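Local coordinates for protein probable endoglucanase (Gluconacetobacter xylinus, PDB 1WZZ) that hydrolyses internal beta-1,4-glucosidic linkages of cellulose and carboxymethyl-cellulose as a secreted family 8 endoglucanase, at residues 138-143 with 186-191; 147-152 with 222-227; 306-311 with 323-328. All coordinates share one frame; numbering follows the deposited sequence.

Contact 1 (138-143 with 186-191)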
loop_
_atom_site.group_PDB
_atom_site.type_symbol
_atom_site.label_atom_id
_atom_site.label_comp_id
_atom_site.label_asym_id
_atom_site.label_seq_id
_atom_site.Cartn_x
_atom_site.Cartn_y
_atom_site.Cartn_z
ATOM N N VAL A 138 6.594 -13.954 1.688
ATOM C CA VAL A 138 7.052 -12.618 1.304
ATOM C C VAL A 138 8.509 -12.479 1.750
ATOM O O VAL A 138 9.372 -11.976 1.009
ATOM C CB VAL A 138 6.208 -11.491 1.995
ATOM C CG1 VAL A 138 6.810 -10.100 1.669
ATOM C CG2 VAL A 138 4.758 -11.549 1.479
ATOM N N LEU A 139 8.795 -12.906 2.968
ATOM C CA LEU A 139 10.143 -12.769 3.485
ATOM C C LEU A 139 11.149 -13.588 2.683
ATOM O O LEU A 139 12.205 -13.089 2.260
ATOM C CB LEU A 139 10.175 -13.188 4.950
ATOM C CG LEU A 139 11.505 -12.912 5.663
ATOM C CD1 LEU A 139 11.835 -11.382 5.671
ATOM C CD2 LEU A 139 11.390 -13.456 7.094
ATOM N N ASN A 140 10.825 -14.848 2.444
ATOM C CA ASN A 140 11.776 -15.663 1.696
ATOM C C ASN A 140 11.933 -15.322 0.234
ATOM O O ASN A 140 13.044 -15.310 -0.282
ATOM C CB ASN A 140 11.372 -17.142 1.728
ATOM C CG ASN A 140 11.503 -17.771 3.092
ATOM O OD1 ASN A 140 12.196 -17.271 3.983
ATOM N ND2 ASN A 140 10.846 -18.922 3.255
ATOM N N LEU A 141 10.803 -15.063 -0.428
ATOM C CA LEU A 141 10.804 -14.853 -1.874
ATOM C C LEU A 141 10.938 -13.438 -2.366
ATOM O O LEU A 141 11.245 -13.214 -3.536
ATOM C CB LEU A 141 9.511 -15.420 -2.464
ATOM C CG LEU A 141 9.167 -16.843 -2.015
ATOM C CD1 LEU A 141 7.868 -17.257 -2.746
ATOM C CD2 LEU A 141 10.338 -17.792 -2.348
HETATM N N MSE A 142 10.701 -12.475 -1.473
HETATM C CA MSE A 142 10.712 -11.100 -1.936
HETATM C C MSE A 142 11.682 -10.179 -1.231
HETATM O O MSE A 142 11.601 -8.959 -1.414
HETATM C CB MSE A 142 9.298 -10.506 -1.824
HETATM C CG MSE A 142 8.235 -11.272 -2.613
HETATM SE SE MSE A 142 8.664 -11.154 -4.557
HETATM C CE MSE A 142 7.977 -12.876 -5.133
ATOM N N THR A 143 12.570 -10.712 -0.405
ATOM C CA THR A 143 13.548 -9.819 0.241
ATOM C C THR A 143 14.907 -10.342 -0.133
ATOM O O THR A 143 15.143 -11.564 -0.103
ATOM C CB THR A 143 13.403 -9.714 1.810
ATOM O OG1 THR A 143 13.740 -10.953 2.443
ATOM C CG2 THR A 143 11.985 -9.348 2.179
ATOM N N ASP A 186 10.459 -13.588 13.191
ATOM C CA ASP A 186 11.630 -13.819 12.349
ATOM C C ASP A 186 12.509 -12.575 12.378
ATOM O O ASP A 186 12.091 -11.477 11.988
ATOM C CB ASP A 186 11.215 -14.141 10.919
ATOM C CG ASP A 186 12.335 -14.767 10.105
ATOM O OD1 ASP A 186 13.466 -14.234 10.130
ATOM O OD2 ASP A 186 12.075 -15.778 9.424
ATOM N N PRO A 187 13.746 -12.718 12.870
ATOM C CA PRO A 187 14.682 -11.594 12.955
ATOM C C PRO A 187 14.997 -10.893 11.640
ATOM O O PRO A 187 15.420 -9.738 11.626
ATOM C CB PRO A 187 15.932 -12.232 13.590
ATOM C CG PRO A 187 15.852 -13.647 13.124
ATOM C CD PRO A 187 14.390 -13.978 13.290
ATOM N N ARG A 188 14.791 -11.591 10.532
ATOM C CA ARG A 188 15.054 -11.022 9.223
ATOM C C ARG A 188 14.152 -9.823 8.953
ATOM O O ARG A 188 14.519 -8.931 8.183
ATOM C CB ARG A 188 14.869 -12.096 8.138
ATOM C CG ARG A 188 15.974 -13.170 8.121
ATOM C CD ARG A 188 15.764 -14.173 6.972
ATOM N NE ARG A 188 14.566 -14.980 7.201
ATOM C CZ ARG A 188 13.923 -15.683 6.263
ATOM N NH1 ARG A 188 12.840 -16.375 6.600
ATOM N NH2 ARG A 188 14.333 -15.672 4.997
ATOM N N TRP A 189 12.992 -9.771 9.597
ATOM C CA TRP A 189 12.079 -8.648 9.363
ATOM C C TRP A 189 12.662 -7.365 9.892
ATOM O O TRP A 189 12.318 -6.272 9.410
ATOM C CB TRP A 189 10.722 -8.879 10.017
ATOM C CG TRP A 189 9.810 -9.799 9.256
ATOM C CD1 TRP A 189 9.346 -11.020 9.665
ATOM C CD2 TRP A 189 9.266 -9.588 7.944
ATOM N NE1 TRP A 189 8.553 -11.576 8.694
ATOM C CE2 TRP A 189 8.488 -10.723 7.625
ATOM C CE3 TRP A 189 9.362 -8.546 6.999
ATOM C CZ2 TRP A 189 7.808 -10.850 6.409
ATOM C CZ3 TRP A 189 8.686 -8.674 5.790
ATOM C CH2 TRP A 189 7.915 -9.822 5.504
ATOM N N ARG A 190 13.548 -7.483 10.876
ATOM C CA ARG A 190 14.158 -6.282 11.447
ATOM C C ARG A 190 14.959 -5.485 10.440
ATOM O O ARG A 190 14.733 -4.276 10.296
ATOM C CB ARG A 190 15.051 -6.630 12.640
ATOM C CG ARG A 190 15.677 -5.399 13.298
ATOM C CD ARG A 190 16.530 -5.764 14.508
ATOM N NE ARG A 190 15.815 -6.656 15.422
ATOM C CZ ARG A 190 15.906 -7.985 15.404
ATOM N NH1 ARG A 190 16.691 -8.594 14.515
ATOM N NH2 ARG A 190 15.204 -8.710 16.270
ATOM N N GLN A 191 15.894 -6.122 9.742
ATOM C CA GLN A 191 16.666 -5.374 8.800
ATOM C C GLN A 191 15.784 -4.894 7.671
ATOM O O GLN A 191 16.066 -3.864 7.093
ATOM C CB GLN A 191 17.849 -6.155 8.215
ATOM C CG GLN A 191 18.655 -5.223 7.325
ATOM C CD GLN A 191 20.027 -5.731 6.970
ATOM O OE1 GLN A 191 20.395 -6.871 7.294
ATOM N NE2 GLN A 191 20.800 -4.889 6.285
#
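Leu139 and Trp189 form the apolar half of a helix-to-helix contact, and Asn140 and Arg188 the polar half, where the C-terminal end of helix 125-142 meets the first turn of helix 188-202. Leu139 reaches directly across: CD1 stands over the indole as a CH-pi contact, 3.8 Å from the centroid of the six-membered ring of Trp189 and only 8° off its normal. CG, anti to the backbone N (chi1 -172°), carries the branch point across to helix 188-202, where CD1 goes to the tryptophan and CD2 to a face of the Arg188 guanidinium, 3.1 Å above that plane. A branched aliphatic side chain can thus serve two flat groups at once. Val138 CG1 adds an edge contact, 4.0 Å from Trp189 CH2.

Toward solvent the rotation of the guanidinium is fixed by partners at two edges, Asn140 and Asp186. Arg188 NH1 and NH2 both donate end-on to Asn140 OD1, at 2.8 Å and 2.9 Å respectively. Arg188 NE and NH1 grip Asp186 side-on in a salt bridge, with 3.0 Å from Arg188 NH1 to Asp186 OD2. The bend at chi3 (-68°) turns the chain back to this aspartate. Asp186 OD1 also accepts from Arg188 N at 3.0 Å, on its anti side, so one carboxylate both caps the incoming helix and orients its arginine. Two helices of the (alpha/alpha)6 barrel of glycoside hydrolase family 8 thus pack through their ends, with the capping bond at the start of the second.

Contact 2 (147-152 with 222-227)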
loop_
_atom_site.group_PDB
_atom_site.type_symbol
_atom_site.label_atom_id
_atom_site.label_comp_id
_atom_site.label_asym_id
_atom_site.label_seq_id
_atom_site.Cartn_x
_atom_site.Cartn_y
_atom_site.Cartn_z
ATOM N N GLY A 147 23.169 -3.468 -2.891
ATOM C CA GLY A 147 24.087 -2.558 -2.232
ATOM C C GLY A 147 24.180 -2.965 -0.769
ATOM O O GLY A 147 24.287 -4.143 -0.450
ATOM N N PRO A 148 24.119 -2.016 0.172
ATOM C CA PRO A 148 24.208 -2.343 1.599
ATOM C C PRO A 148 22.883 -2.674 2.272
ATOM O O PRO A 148 22.796 -2.851 3.494
ATOM C CB PRO A 148 24.814 -1.070 2.181
ATOM C CG PRO A 148 24.060 -0.018 1.387
ATOM C CD PRO A 148 24.160 -0.558 -0.042
ATOM N N TYR A 149 21.835 -2.779 1.474
ATOM C CA TYR A 149 20.529 -3.011 2.067
ATOM C C TYR A 149 19.934 -4.373 1.768
ATOM O O TYR A 149 20.378 -5.045 0.841
ATOM C CB TYR A 149 19.509 -2.032 1.501
ATOM C CG TYR A 149 19.946 -0.585 1.412
ATOM C CD1 TYR A 149 20.348 -0.032 0.200
ATOM C CD2 TYR A 149 19.919 0.214 2.540
ATOM C CE1 TYR A 149 20.721 1.316 0.113
ATOM C CE2 TYR A 149 20.283 1.549 2.471
ATOM C CZ TYR A 149 20.678 2.084 1.272
ATOM O OH TYR A 149 21.056 3.410 1.239
ATOM N N VAL A 150 18.948 -4.738 2.575
ATOM C CA VAL A 150 18.127 -5.935 2.305
ATOM C C VAL A 150 16.824 -5.226 1.925
ATOM O O VAL A 150 16.247 -4.480 2.736
ATOM C CB VAL A 150 17.900 -6.799 3.511
ATOM C CG1 VAL A 150 16.887 -7.926 3.163
ATOM C CG2 VAL A 150 19.224 -7.481 3.891
ATOM N N VAL A 151 16.387 -5.429 0.692
ATOM C CA VAL A 151 15.197 -4.737 0.200
ATOM C C VAL A 151 14.019 -5.644 -0.049
ATOM O O VAL A 151 14.188 -6.850 -0.172
ATOM C CB VAL A 151 15.519 -4.018 -1.102
ATOM C CG1 VAL A 151 16.775 -3.105 -0.856
ATOM C CG2 VAL A 151 15.845 -5.044 -2.226
ATOM N N LEU A 152 12.838 -5.027 -0.150
ATOM C CA LEU A 152 11.591 -5.728 -0.429
ATOM C C LEU A 152 11.295 -5.523 -1.931
ATOM O O LEU A 152 11.069 -4.400 -2.371
ATOM C CB LEU A 152 10.492 -5.094 0.422
ATOM C CG LEU A 152 9.071 -5.628 0.349
ATOM C CD1 LEU A 152 8.989 -7.019 1.015
ATOM C CD2 LEU A 152 8.152 -4.624 1.088
ATOM N N GLY A 222 24.849 0.576 -4.557
ATOM C CA GLY A 222 23.781 0.929 -3.633
ATOM C C GLY A 222 23.306 2.347 -3.895
ATOM O O GLY A 222 22.432 2.856 -3.179
ATOM N N ALA A 223 23.860 2.983 -4.926
ATOM C CA ALA A 223 23.459 4.348 -5.251
ATOM C C ALA A 223 21.956 4.329 -5.544
ATOM O O ALA A 223 21.458 3.386 -6.150
ATOM C CB ALA A 223 24.198 4.845 -6.454
ATOM N N LEU A 224 21.254 5.376 -5.121
ATOM C CA LEU A 224 19.803 5.468 -5.343
ATOM C C LEU A 224 19.479 6.456 -6.436
ATOM O O LEU A 224 20.069 7.534 -6.504
ATOM C CB LEU A 224 19.103 5.904 -4.050
ATOM C CG LEU A 224 19.471 5.083 -2.812
ATOM C CD1 LEU A 224 18.807 5.656 -1.576
ATOM C CD2 LEU A 224 19.031 3.615 -3.024
ATOM N N SER A 225 18.528 6.103 -7.288
ATOM C CA SER A 225 18.141 6.981 -8.377
ATOM C C SER A 225 16.682 6.753 -8.693
ATOM O O SER A 225 16.090 5.803 -8.189
ATOM C CB SER A 225 18.985 6.698 -9.629
ATOM O OG SER A 225 18.829 5.366 -10.130
ATOM N N ILE A 226 16.093 7.628 -9.504
ATOM C CA ILE A 226 14.695 7.440 -9.896
ATOM C C ILE A 226 14.678 6.381 -11.004
ATOM O O ILE A 226 15.387 6.516 -12.001
ATOM C CB ILE A 226 14.098 8.758 -10.417
ATOM C CG1 ILE A 226 14.212 9.821 -9.320
ATOM C CG2 ILE A 226 12.652 8.536 -10.871
ATOM C CD1 ILE A 226 14.076 11.250 -9.848
ATOM N N ALA A 227 13.885 5.318 -10.850
ATOM C CA ALA A 227 13.858 4.261 -11.870
ATOM C C ALA A 227 13.532 4.771 -13.270
ATOM O O ALA A 227 12.625 5.573 -13.458
ATOM C CB ALA A 227 12.874 3.152 -11.474
HETATM O O HOH W 1 22.524 4.227 -0.892
#
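Gly147 and Gly222 bring two turns together by backbone alone, their CA atoms 3.8 Å apart. Both have positive phi, which glycine tolerates easily, and both lack the side chain that would point into the opposite segment: a CB on Gly147 would clash with Gly222 CA, and one on Gly222 with Pro148 CD. The van der Waals part of the contact continues with Pro148, whose CD lies 3.9 Å from Gly222 CA. Its rigid ring has a second use, for CG sits over the centre of the Tyr149 ring, 3.8 Å above the plane, and backs the aromatic group as it leans across. Tyr149 then meets Leu224 more loosely, CE1 to CD2 at 4.2 Å, an apolar touch made by the end of the leucine.

The polar part runs through water. One water lies 2.7 Å from Tyr149 OH and 2.7 Å from Gly222 O, donating to the latter. Gly222 O also lies near the plane of the tyrosine ring at its edge, 4.0 Å from Tyr149 CE1. A tyrosine fits here because its ring reaches toward Gly222 and Leu224 and its hydroxyl meets the water.

Gly147 is also tied by backbone hydrogen bonding to Arg219. The contact therefore sets the hairpin of strands 143-146 and 149-152 beside the turn joining strands 215-218 and 224-226, while helix 188-202 touches Tyr149 through Asp195 and Leu224 through Leu199 and Ala202.

Contact 3 (306-311 with 323-328)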
loop_
_atom_site.group_PDB
_atom_site.type_symbol
_atom_site.label_atom_id
_atom_site.label_comp_id
_atom_site.label_asym_id
_atom_site.label_seq_id
_atom_site.Cartn_x
_atom_site.Cartn_y
_atom_site.Cartn_z
ATOM N N LEU A 306 -11.570 14.783 7.721
ATOM C CA LEU A 306 -11.250 14.027 6.521
ATOM C C LEU A 306 -12.315 13.975 5.449
ATOM O O LEU A 306 -13.512 14.111 5.730
ATOM C CB LEU A 306 -10.908 12.576 6.897
ATOM C CG LEU A 306 -9.694 12.289 7.784
ATOM C CD1 LEU A 306 -9.627 10.775 8.069
ATOM C CD2 LEU A 306 -8.421 12.757 7.082
ATOM N N PRO A 307 -11.899 13.777 4.185
ATOM C CA PRO A 307 -12.862 13.679 3.089
ATOM C C PRO A 307 -13.672 12.406 3.397
ATOM O O PRO A 307 -13.191 11.547 4.148
ATOM C CB PRO A 307 -11.986 13.455 1.855
ATOM C CG PRO A 307 -10.669 14.102 2.236
ATOM C CD PRO A 307 -10.503 13.786 3.694
ATOM N N THR A 308 -14.884 12.308 2.852
ATOM C CA THR A 308 -15.724 11.116 3.034
ATOM C C THR A 308 -15.973 10.446 1.687
ATOM O O THR A 308 -15.917 11.075 0.601
ATOM C CB THR A 308 -17.076 11.461 3.733
ATOM O OG1 THR A 308 -17.753 12.474 2.982
ATOM C CG2 THR A 308 -16.810 11.951 5.165
ATOM N N LEU A 309 -16.258 9.153 1.725
ATOM C CA LEU A 309 -16.408 8.383 0.502
ATOM C C LEU A 309 -17.631 8.679 -0.358
ATOM O O LEU A 309 -17.649 8.333 -1.538
ATOM C CB LEU A 309 -16.324 6.868 0.832
ATOM C CG LEU A 309 -14.901 6.291 0.760
ATOM C CD1 LEU A 309 -14.012 6.926 1.802
ATOM C CD2 LEU A 309 -14.941 4.774 0.930
ATOM N N ASP A 310 -18.650 9.297 0.229
ATOM C CA ASP A 310 -19.812 9.626 -0.570
ATOM C C ASP A 310 -19.458 10.702 -1.608
ATOM O O ASP A 310 -20.213 10.921 -2.558
ATOM C CB ASP A 310 -20.986 10.060 0.322
ATOM C CG ASP A 310 -20.603 11.089 1.362
ATOM O OD1 ASP A 310 -19.663 10.847 2.151
ATOM O OD2 ASP A 310 -21.273 12.149 1.415
ATOM N N HIS A 311 -18.297 11.331 -1.438
ATOM C CA HIS A 311 -17.806 12.354 -2.354
ATOM C C HIS A 311 -16.632 11.873 -3.200
ATOM O O HIS A 311 -16.065 12.651 -3.971
ATOM C CB HIS A 311 -17.382 13.603 -1.575
ATOM C CG HIS A 311 -18.516 14.262 -0.859
ATOM N ND1 HIS A 311 -18.469 14.583 0.481
ATOM C CD2 HIS A 311 -19.768 14.565 -1.275
ATOM C CE1 HIS A 311 -19.645 15.048 0.861
ATOM N NE2 HIS A 311 -20.451 15.046 -0.185
ATOM N N LEU A 323 -8.175 4.046 3.610
ATOM C CA LEU A 323 -6.914 3.589 4.191
ATOM C C LEU A 323 -6.454 4.597 5.248
ATOM O O LEU A 323 -5.920 4.231 6.299
ATOM C CB LEU A 323 -5.876 3.453 3.085
ATOM C CG LEU A 323 -4.565 2.782 3.470
ATOM C CD1 LEU A 323 -4.840 1.294 3.849
ATOM C CD2 LEU A 323 -3.613 2.890 2.296
ATOM N N VAL A 324 -6.648 5.894 4.978
ATOM C CA VAL A 324 -6.272 6.907 5.949
ATOM C C VAL A 324 -7.157 6.806 7.209
ATOM O O VAL A 324 -6.678 6.991 8.339
ATOM C CB VAL A 324 -6.381 8.341 5.338
ATOM C CG1 VAL A 324 -6.133 9.391 6.429
ATOM C CG2 VAL A 324 -5.339 8.509 4.198
ATOM N N TYR A 325 -8.450 6.539 7.034
ATOM C CA TYR A 325 -9.310 6.377 8.214
ATOM C C TYR A 325 -8.782 5.231 9.091
ATOM O O TYR A 325 -8.805 5.324 10.319
ATOM C CB TYR A 325 -10.760 6.070 7.804
ATOM C CG TYR A 325 -11.588 7.301 7.501
ATOM C CD1 TYR A 325 -12.460 7.833 8.456
ATOM C CD2 TYR A 325 -11.529 7.905 6.253
ATOM C CE1 TYR A 325 -13.261 8.947 8.158
ATOM C CE2 TYR A 325 -12.321 9.027 5.944
ATOM C CZ TYR A 325 -13.176 9.529 6.899
ATOM O OH TYR A 325 -13.946 10.627 6.563
ATOM N N ILE A 326 -8.299 4.164 8.461
ATOM C CA ILE A 326 -7.771 3.024 9.235
ATOM C C ILE A 326 -6.506 3.455 9.972
ATOM O O ILE A 326 -6.336 3.171 11.162
ATOM C CB ILE A 326 -7.403 1.829 8.330
ATOM C CG1 ILE A 326 -8.572 1.446 7.419
ATOM C CG2 ILE A 326 -6.933 0.625 9.218
ATOM C CD1 ILE A 326 -9.817 1.119 8.145
ATOM N N ALA A 327 -5.607 4.141 9.262
ATOM C CA ALA A 327 -4.360 4.590 9.853
ATOM C C ALA A 327 -4.618 5.476 11.040
ATOM O O ALA A 327 -3.986 5.333 12.072
ATOM C CB ALA A 327 -3.515 5.359 8.813
ATOM N N ARG A 328 -5.546 6.413 10.877
ATOM C CA ARG A 328 -5.860 7.323 11.962
ATOM C C ARG A 328 -6.435 6.572 13.148
ATOM O O ARG A 328 -6.039 6.822 14.285
ATOM C CB ARG A 328 -6.839 8.401 11.481
ATOM C CG ARG A 328 -7.161 9.455 12.528
ATOM C CD ARG A 328 -8.209 10.444 12.003
ATOM N NE ARG A 328 -9.481 9.769 11.717
ATOM C CZ ARG A 328 -10.621 10.397 11.443
ATOM N NH1 ARG A 328 -11.724 9.701 11.184
ATOM N NH2 ARG A 328 -10.660 11.725 11.442
HETATM O O HOH W 2 -12.616 13.291 10.149
#
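Leu306 and Tyr325 fasten the loop that precedes helix 315-331 to that helix, the last helix of the chain, in the (alpha/alpha)6 barrel of family 8, and the contact has a close-packed inner part and a solvent side. In the packed part Leu306 CD1 lies centrally over one face of the tyrosine, a CH-pi contact 3.7 Å from the Tyr325 ring centroid and 6° off the normal. Leu306 CD1 also meets a face of the Arg328 guanidinium, 3.5 Å from Arg328 CZ, and seen from this methyl the ring and the guanidinium lie in directions roughly at right angles. A branched apolar side chain suits the place, since one methyl serves both flat groups and the other also reaches Val324. Val324 CG1 closes the apolar patch at 4.1 Å from Leu306 CD1.

At the far end of the ring the tyrosine becomes polar. Tyr325 OH donates to Pro307 O over 2.7 Å, approaching from above the carbonyl plane, 42° out of it, although the acceptor itself lies in the plane of the ring at its edge. Thr308 CG2 packs against Tyr325 OH at 3.5 Å. A phenylalanine in place of Tyr325 would keep the face for Leu306 but would probably leave the Pro307 carbonyl without this donor and hold the loop less firmly.

The solvent side is looser, joined through water. Arg328 extends with CG anti to its backbone nitrogen (chi1 -176°) and then bends at chi3, bringing its guanidinium over the leucine. There a single water accepts from both segments, 3.0 Å from Leu306 N and 2.8 Å from Arg328 NH2.

Contacts 1 and 2 are neighbours, their centres 16 Å apart, and their segments alternate along the chain. They touch at two places: from the end of helix 125-142 Val138 CG1 packs 3.8 Å from Leu152 CD1, and from helix 188-202 Gln191 CD lies 3.6 Å from Val150 CG2. Contact 3 lies on the opposite side of the chain's centre, about 31 Å from contact 1 and 32 Å from contact 2 between centres, and touches neither. Contact 1 is the one near an active-site residue, the Val138 side chain being about 9 Å from that of Asp106, the predicted nucleophile; contacts 2 and 3 lie away from the active-site residues.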